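Local coordinates for protein endoglucanase (Clostridium thermocellum, PDB 2E4T) that is an endoglucanase, the family 44 glycoside hydrolase part of a larger enzyme, that cleaves beta-1,4-glucan chains and probably xyloglucan, at residues Lys264-Ser269 with Tyr349-Lys354. Residues are numbered along the deposited sequence; the frame is centred on the assembly and turned at random.
Sequences KMKKAS and YYPGTK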
loop_
_atom_site.group_PDB
_atom_site.type_symbol
_atom_site.label_atom_id
_atom_site.label_comp_id
_atom_site.label_asym_id
_atom_site.label_seq_id
_atom_site.Cartn_x
_atom_site.Cartn_y
_atom_site.Cartn_z
ATOM N N LYS A 264 -10.665 -8.882 -18.041
ATOM C CA LYS A 264 -10.782 -7.885 -19.104
ATOM C C LYS A 264 -9.447 -7.187 -19.383
ATOM O O LYS A 264 -9.130 -6.855 -20.560
ATOM C CB LYS A 264 -11.903 -6.893 -18.821
ATOM C CG LYS A 264 -13.290 -7.507 -18.749
ATOM C CD LYS A 264 -13.685 -8.366 -19.960
ATOM C CE LYS A 264 -15.106 -8.908 -19.811
ATOM N NZ LYS A 264 -15.424 -9.902 -20.910
ATOM N N MET A 265 -8.654 -6.927 -18.332
ATOM C CA MET A 265 -7.328 -6.333 -18.604
ATOM C C MET A 265 -6.414 -7.352 -19.320
ATOM O O MET A 265 -5.635 -6.952 -20.175
ATOM C CB MET A 265 -6.681 -5.838 -17.303
ATOM C CG MET A 265 -7.445 -4.635 -16.687
ATOM S SD MET A 265 -7.657 -3.213 -17.763
ATOM C CE MET A 265 -5.951 -2.628 -17.887
ATOM N N LYS A 266 -6.528 -8.639 -18.991
ATOM C CA LYS A 266 -5.750 -9.655 -19.711
ATOM C C LYS A 266 -6.208 -9.702 -21.182
ATOM O O LYS A 266 -5.377 -9.762 -22.083
ATOM C CB LYS A 266 -5.905 -11.025 -19.063
ATOM C CG LYS A 266 -5.082 -12.069 -19.843
ATOM C CD LYS A 266 -4.774 -13.323 -19.145
ATOM C CE LYS A 266 -3.677 -14.093 -19.920
ATOM N NZ LYS A 266 -4.223 -14.570 -21.204
ATOM N N LYS A 267 -7.527 -9.694 -21.418
ATOM C CA LYS A 267 -8.040 -9.759 -22.782
ATOM C C LYS A 267 -7.502 -8.569 -23.586
ATOM O O LYS A 267 -7.078 -8.712 -24.743
ATOM C CB LYS A 267 -9.581 -9.766 -22.752
ATOM C CG LYS A 267 -10.319 -9.668 -24.074
ATOM C CD LYS A 267 -11.851 -9.692 -23.931
ATOM C CE LYS A 267 -12.526 -9.832 -25.274
ATOM N NZ LYS A 267 -12.572 -8.496 -25.942
ATOM N N ALA A 268 -7.591 -7.354 -22.997
ATOM C CA ALA A 268 -7.120 -6.185 -23.692
ATOM C C ALA A 268 -5.635 -6.284 -23.963
ATOM O O ALA A 268 -5.143 -5.850 -25.040
ATOM C CB ALA A 268 -7.416 -4.916 -22.897
ATOM N N SER A 269 -4.841 -6.779 -22.997
ATOM C CA SER A 269 -3.402 -6.939 -23.184
ATOM C C SER A 269 -3.118 -7.966 -24.302
ATOM O O SER A 269 -2.202 -7.744 -25.105
ATOM C CB SER A 269 -2.794 -7.434 -21.871
ATOM O OG SER A 269 -2.979 -6.419 -20.851
ATOM N N TYR A 349 -7.046 -15.557 -13.580
ATOM C CA TYR A 349 -7.485 -14.628 -14.609
ATOM C C TYR A 349 -6.385 -13.766 -15.229
ATOM O O TYR A 349 -6.555 -13.302 -16.370
ATOM C CB TYR A 349 -8.613 -13.755 -14.108
ATOM C CG TYR A 349 -9.894 -14.533 -13.924
ATOM C CD1 TYR A 349 -10.347 -14.939 -12.673
ATOM C CD2 TYR A 349 -10.692 -14.873 -15.056
ATOM C CE1 TYR A 349 -11.516 -15.686 -12.540
ATOM C CE2 TYR A 349 -11.856 -15.621 -14.914
ATOM C CZ TYR A 349 -12.283 -15.987 -13.644
ATOM O OH TYR A 349 -13.434 -16.703 -13.552
ATOM N N TYR A 350 -5.271 -13.502 -14.531
ATOM C CA TYR A 350 -4.196 -12.765 -15.187
ATOM C C TYR A 350 -2.868 -13.105 -14.520
ATOM O O TYR A 350 -2.267 -12.295 -13.754
ATOM C CB TYR A 350 -4.440 -11.252 -15.213
ATOM C CG TYR A 350 -3.601 -10.489 -16.220
ATOM C CD1 TYR A 350 -3.904 -9.168 -16.525
ATOM C CD2 TYR A 350 -2.541 -11.092 -16.876
ATOM C CE1 TYR A 350 -3.168 -8.460 -17.446
ATOM C CE2 TYR A 350 -1.815 -10.402 -17.845
ATOM C CZ TYR A 350 -2.105 -9.081 -18.127
ATOM O OH TYR A 350 -1.384 -8.362 -19.055
ATOM N N PRO A 351 -2.366 -14.325 -14.753
ATOM C CA PRO A 351 -1.139 -14.767 -14.090
ATOM C C PRO A 351 -0.008 -13.783 -14.307
ATOM O O PRO A 351 0.142 -13.194 -15.385
ATOM C CB PRO A 351 -0.821 -16.137 -14.745
ATOM C CG PRO A 351 -2.068 -16.595 -15.308
ATOM C CD PRO A 351 -2.954 -15.378 -15.596
ATOM N N GLY A 352 0.825 -13.611 -13.265
ATOM C CA GLY A 352 1.963 -12.733 -13.402
ATOM C C GLY A 352 1.684 -11.286 -12.956
ATOM O O GLY A 352 2.606 -10.486 -12.829
ATOM N N THR A 353 0.408 -10.951 -12.754
ATOM C CA THR A 353 0.051 -9.648 -12.203
ATOM C C THR A 353 0.492 -9.592 -10.737
ATOM O O THR A 353 0.347 -10.576 -10.004
ATOM C CB THR A 353 -1.463 -9.435 -12.353
ATOM O OG1 THR A 353 -1.811 -9.603 -13.736
ATOM C CG2 THR A 353 -1.914 -8.064 -11.896
ATOM N N LYS A 354 1.037 -8.437 -10.343
ATOM C CA LYS A 354 1.480 -8.244 -8.984
ATOM C C LYS A 354 0.301 -7.713 -8.120
ATOM O O LYS A 354 -0.767 -7.385 -8.674
ATOM C CB LYS A 354 2.652 -7.228 -8.967
ATOM C CG LYS A 354 3.856 -7.712 -9.751
ATOM C CD LYS A 354 4.878 -6.626 -10.091
ATOM C CE LYS A 354 6.045 -7.113 -10.870
ATOM N NZ LYS A 354 7.200 -6.241 -10.893
#
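The aromatic ring of Tyr350 lies against helix 257-272 at Lys266, and these two residues bury the larger shares of the interface, mostly through carbon contacts. Lys266 CB sits 3.8 Å from the ring centroid, only 16° off the normal, the geometry of a CH-pi contact over the face. Lys266 CA approaches the same face, 3.6 Å from Tyr350 CE1. Because Lys266 CG is anti to the backbone N (chi1 180°), the stem runs extended past the ring, bringing CD to 3.3 Å from Tyr349 O; beyond CE it turns (chi4 -68°) and carries NZ to a salt bridge with Asp270. Met265 adds a looser apolar contact, CB to Tyr350 CE1 at 4.4 Å.

Polar groups cluster at the far end of the ring. Ser269 OG and Tyr350 OH are 3.1 Å apart. The serine hydroxyl donates to Met265 O at 2.8 Å, arriving at the opposite face of the carbonyl plane from Ser269 N, and its oxygen accepts from Leu276 N.

On the other ring face, Thr353 OG1 stands 3.2 Å above the plane, offset toward the rim. It donates to Tyr350 O at 2.7 Å, from the same face of the carbonyl plane as Thr353 N, within the type II turn from Tyr350 to Thr353; Arg275 bonds to both Thr353 OG1 and Pro351 O.

The contact thus joins a helix of the TIM-like barrel to the helix-strand connection preceding strand 354-360, away from the metal sites. Its chemistry implies attachment by dispersion and CH-pi contact with a ring whose own turn is tied, while Lys266 NZ and Ser269 OG find partners within or just after their own helix.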